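Local coordinates for replication protein B (Plasmid RSF1010, PDB 3H20), which acts as the primase of its plasmid, joining nucleotides into short primers on single-stranded DNA with release of diphosphate, at residues R53-G58 against G148-K153. Numbering follows the deposited sequence.
With DPO (diphosphate), chain E.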
ATOM      1  N   ARG A  53      18.635  16.598 -24.105  1.00 30.69           N
ATOM      2  CA  ARG A  53      17.892  17.853 -24.355  1.00 30.67           C
ATOM      3  C   ARG A  53      16.971  18.154 -23.170  1.00 30.64           C
ATOM      4  O   ARG A  53      17.002  19.253 -22.603  1.00 30.17           O
ATOM      5  CB  ARG A  53      17.093  17.759 -25.668  1.00 30.90           C
ATOM      6  CG  ARG A  53      16.101  18.928 -25.926  1.00 31.31           C
ATOM      7  CD  ARG A  53      15.476  18.833 -27.324  1.00 31.68           C
ATOM      8  NE  ARG A  53      14.562  19.940 -27.617  1.00 34.36           N
ATOM      9  CZ  ARG A  53      14.938  21.122 -28.097  1.00 34.63           C
ATOM     10  NH1 ARG A  53      16.222  21.365 -28.340  1.00 35.73           N
ATOM     11  NH2 ARG A  53      14.031  22.067 -28.334  1.00 36.26           N
ATOM     12  N   MET A  54      16.172  17.158 -22.791  1.00 30.38           N
ATOM     13  CA  MET A  54      15.221  17.294 -21.689  1.00 30.57           C
ATOM     14  C   MET A  54      15.914  17.615 -20.353  1.00 29.99           C
ATOM     15  O   MET A  54      15.434  18.467 -19.589  1.00 29.19           O
ATOM     16  CB  MET A  54      14.356  16.027 -21.576  1.00 30.86           C
ATOM     17  CG  MET A  54      13.356  15.818 -22.737  1.00 32.68           C
ATOM     18  SD  MET A  54      12.075  17.094 -22.810  1.00 38.28           S
ATOM     19  CE  MET A  54      12.700  18.200 -24.061  1.00 38.46           C
ATOM     20  N   ASN A  55      17.039  16.941 -20.096  1.00 29.51           N
ATOM     21  CA  ASN A  55      17.874  17.157 -18.895  1.00 29.75           C
ATOM     22  C   ASN A  55      18.403  18.598 -18.848  1.00 29.66           C
ATOM     23  O   ASN A  55      18.329  19.269 -17.816  1.00 29.28           O
ATOM     24  CB  ASN A  55      19.021  16.114 -18.870  1.00 29.66           C
ATOM     25  CG  ASN A  55      19.842  16.109 -17.561  1.00 30.75           C
ATOM     26  OD1 ASN A  55      21.077  16.030 -17.606  1.00 30.28           O
ATOM     27  ND2 ASN A  55      19.170  16.155 -16.404  1.00 29.57           N
ATOM     28  N   ALA A  56      18.926  19.075 -19.973  1.00 30.14           N
ATOM     29  CA  ALA A  56      19.391  20.470 -20.071  1.00 30.55           C
ATOM     30  C   ALA A  56      18.255  21.477 -19.824  1.00 30.97           C
ATOM     31  O   ALA A  56      18.493  22.593 -19.342  1.00 30.96           O
ATOM     32  CB  ALA A  56      20.034  20.718 -21.420  1.00 30.74           C
ATOM     33  N   GLN A  57      17.026  21.082 -20.152  1.00 31.04           N
ATOM     34  CA  GLN A  57      15.860  21.958 -19.984  1.00 32.18           C
ATOM     35  C   GLN A  57      15.210  21.842 -18.593  1.00 31.65           C
ATOM     36  O   GLN A  57      14.131  22.393 -18.358  1.00 31.92           O
ATOM     37  CB  GLN A  57      14.841  21.722 -21.106  1.00 31.89           C
ATOM     38  CG  GLN A  57      15.341  22.157 -22.493  1.00 33.66           C
ATOM     39  CD  GLN A  57      14.342  21.889 -23.609  1.00 34.07           C
ATOM     40  OE1 GLN A  57      13.434  21.072 -23.461  1.00 37.41           O
ATOM     41  NE2 GLN A  57      14.509  22.581 -24.737  1.00 36.25           N
ATOM     42  N   GLY A  58      15.879  21.142 -17.678  1.00 31.27           N
ATOM     43  CA  GLY A  58      15.461  21.099 -16.269  1.00 30.99           C
ATOM     44  C   GLY A  58      14.773  19.828 -15.787  1.00 30.75           C
ATOM     45  O   GLY A  58      14.209  19.805 -14.685  1.00 30.49           O
ATOM     46  N   GLY A 148      24.454   9.354 -15.966  1.00 32.48           N
ATOM     47  CA  GLY A 148      24.872  10.098 -17.168  1.00 32.14           C
ATOM     48  C   GLY A 148      24.189  11.450 -17.330  1.00 32.06           C
ATOM     49  O   GLY A 148      24.366  12.126 -18.357  1.00 31.88           O
ATOM     50  N   PHE A 149      23.408  11.833 -16.319  1.00 31.68           N
ATOM     51  CA  PHE A 149      22.579  13.042 -16.353  1.00 32.18           C
ATOM     52  C   PHE A 149      22.770  13.868 -15.085  1.00 32.56           C
ATOM     53  O   PHE A 149      23.192  13.349 -14.051  1.00 32.88           O
ATOM     54  CB  PHE A 149      21.092  12.661 -16.536  1.00 31.94           C
ATOM     55  CG  PHE A 149      20.814  11.935 -17.818  1.00 32.02           C
ATOM     56  CD1 PHE A 149      20.694  12.638 -19.024  1.00 31.12           C
ATOM     57  CD2 PHE A 149      20.729  10.545 -17.839  1.00 33.18           C
ATOM     58  CE1 PHE A 149      20.467  11.963 -20.224  1.00 32.24           C
ATOM     59  CE2 PHE A 149      20.507   9.863 -19.032  1.00 32.75           C
ATOM     60  CZ  PHE A 149      20.371  10.575 -20.227  1.00 31.83           C
ATOM     61  N   THR A 150      22.482  15.162 -15.165  1.00 33.24           N
ATOM     62  CA  THR A 150      22.539  16.017 -13.984  1.00 34.03           C
ATOM     63  C   THR A 150      21.293  15.838 -13.113  1.00 34.09           C
ATOM     64  O   THR A 150      20.189  15.650 -13.631  1.00 33.83           O
ATOM     65  CB  THR A 150      22.650  17.499 -14.355  1.00 34.14           C
ATOM     66  OG1 THR A 150      21.597  17.826 -15.270  1.00 35.86           O
ATOM     67  CG2 THR A 150      23.984  17.793 -15.013  1.00 34.36           C
ATOM     68  N   ASN A 151      21.494  15.889 -11.795  1.00 34.28           N
ATOM     69  CA  ASN A 151      20.415  15.905 -10.808  1.00 34.58           C
ATOM     70  C   ASN A 151      19.891  17.338 -10.701  1.00 35.36           C
ATOM     71  O   ASN A 151      20.581  18.226 -10.191  1.00 35.31           O
ATOM     72  CB  ASN A 151      20.944  15.397  -9.455  1.00 34.16           C
ATOM     73  CG  ASN A 151      19.843  15.186  -8.413  1.00 33.89           C
ATOM     74  OD1 ASN A 151      18.917  15.987  -8.289  1.00 33.00           O
ATOM     75  ND2 ASN A 151      19.972  14.118  -7.628  1.00 32.43           N
ATOM     76  N   ARG A 152      18.679  17.557 -11.203  1.00 36.47           N
ATOM     77  CA  ARG A 152      18.107  18.902 -11.339  1.00 37.89           C
ATOM     78  C   ARG A 152      17.238  19.330 -10.151  1.00 38.62           C
ATOM     79  O   ARG A 152      16.839  20.494 -10.044  1.00 38.33           O
ATOM     80  CB  ARG A 152      17.296  18.988 -12.638  1.00 37.95           C
ATOM     81  CG  ARG A 152      18.137  18.961 -13.908  1.00 38.69           C
ATOM     82  CD  ARG A 152      18.829  20.300 -14.106  1.00 40.69           C
ATOM     83  NE  ARG A 152      19.793  20.251 -15.199  1.00 43.67           N
ATOM     84  CZ  ARG A 152      20.673  21.211 -15.469  1.00 45.02           C
ATOM     85  NH1 ARG A 152      20.715  22.312 -14.726  1.00 44.94           N
ATOM     86  NH2 ARG A 152      21.511  21.072 -16.491  1.00 45.81           N
ATOM     87  N   LYS A 153      16.957  18.373  -9.273  1.00 40.12           N
ATOM     88  CA  LYS A 153      16.029  18.538  -8.159  1.00 41.35           C
ATOM     89  C   LYS A 153      16.626  19.429  -7.079  1.00 42.04           C
ATOM     90  O   LYS A 153      17.746  19.194  -6.631  1.00 43.42           O
ATOM     91  CB  LYS A 153      15.678  17.162  -7.579  1.00 41.57           C
ATOM     92  CG  LYS A 153      14.299  17.072  -6.960  1.00 43.21           C
ATOM     93  CD  LYS A 153      13.962  15.646  -6.578  1.00 46.11           C
ATOM     94  CE  LYS A 153      12.654  15.570  -5.789  1.00 48.61           C
ATOM     95  NZ  LYS A 153      12.306  14.153  -5.431  1.00 50.63           N
TER
HETATM   96  P1  DPO E 327      14.622  11.794  -6.363  1.00 63.30           P
HETATM   97  O1  DPO E 327      14.136  11.790  -4.827  1.00 63.68           O
HETATM   98  O2  DPO E 327      13.510  12.364  -7.209  1.00 62.45           O
HETATM   99  O3  DPO E 327      15.165  10.418  -6.684  1.00 63.43           O
HETATM  100  O4  DPO E 327      15.839  12.860  -6.341  1.00 63.39           O
HETATM  101  P2  DPO E 327      17.073  12.759  -5.301  1.00 63.00           P
HETATM  102  O5  DPO E 327      16.459  13.032  -3.948  1.00 63.68           O
HETATM  103  O6  DPO E 327      17.605  11.353  -5.500  1.00 63.09           O
HETATM  104  O7  DPO E 327      18.014  13.846  -5.749  1.00 63.18           O
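Asn55, near the end of helix 48-56, lays its carboxamide along the backbone of Thr150 and reads both backbone polar atoms, N and O. With CG anti to the backbone N (chi1 -172°), the amide extends off the helix into the loop that follows strand 144-145. Its ND2 gives a nearly straight bond to Thr150 O, 3.0 Å away, reaching a lone pair in the carbonyl plane, while OD1 accepts from Thr150 N at 2.9 Å. An asparagine suits this place because one flat group carries the donor and the acceptor that match the C=O and N-H of one residue's backbone. The threonine hydroxyl adds a third bond: OG1 stands above the carbonyl plane of Asn55 and donates to OD1 over 3.0 Å. OD1 also lies at the edge of the Phe149 ring, which touches Leu51 and Lys52 of the helix and Val61 of strand 59-65.

Arg152 bends at chi2 (-75°) and passes alongside the helix end, where its NE makes a weak bond of 3.2 Å to Asn55 O. That same carbonyl receives Gly58 N in the Schellman motif closing the helix; the positive phi of Gly58, its C-prime residue, calls for glycine, since a CB would jam against the preceding carbonyl O. Without the carboxamide, as with an alanine here, the buried Thr150 N, O and hydroxyl would probably lose these partners, leaving the loop less firmly held to the helix end.

Asn59 O takes a further bond from ND2, which helps fix the amide's rotation. Beyond Thr150 the loop turns to the diphosphate: Asn151 ND2 donates to O7 at 2.7 Å and Lys153 NZ to O2. Neutral amide bonding thus ties the loop to the helix, while the next residues present an amide and a positive charge to the anion.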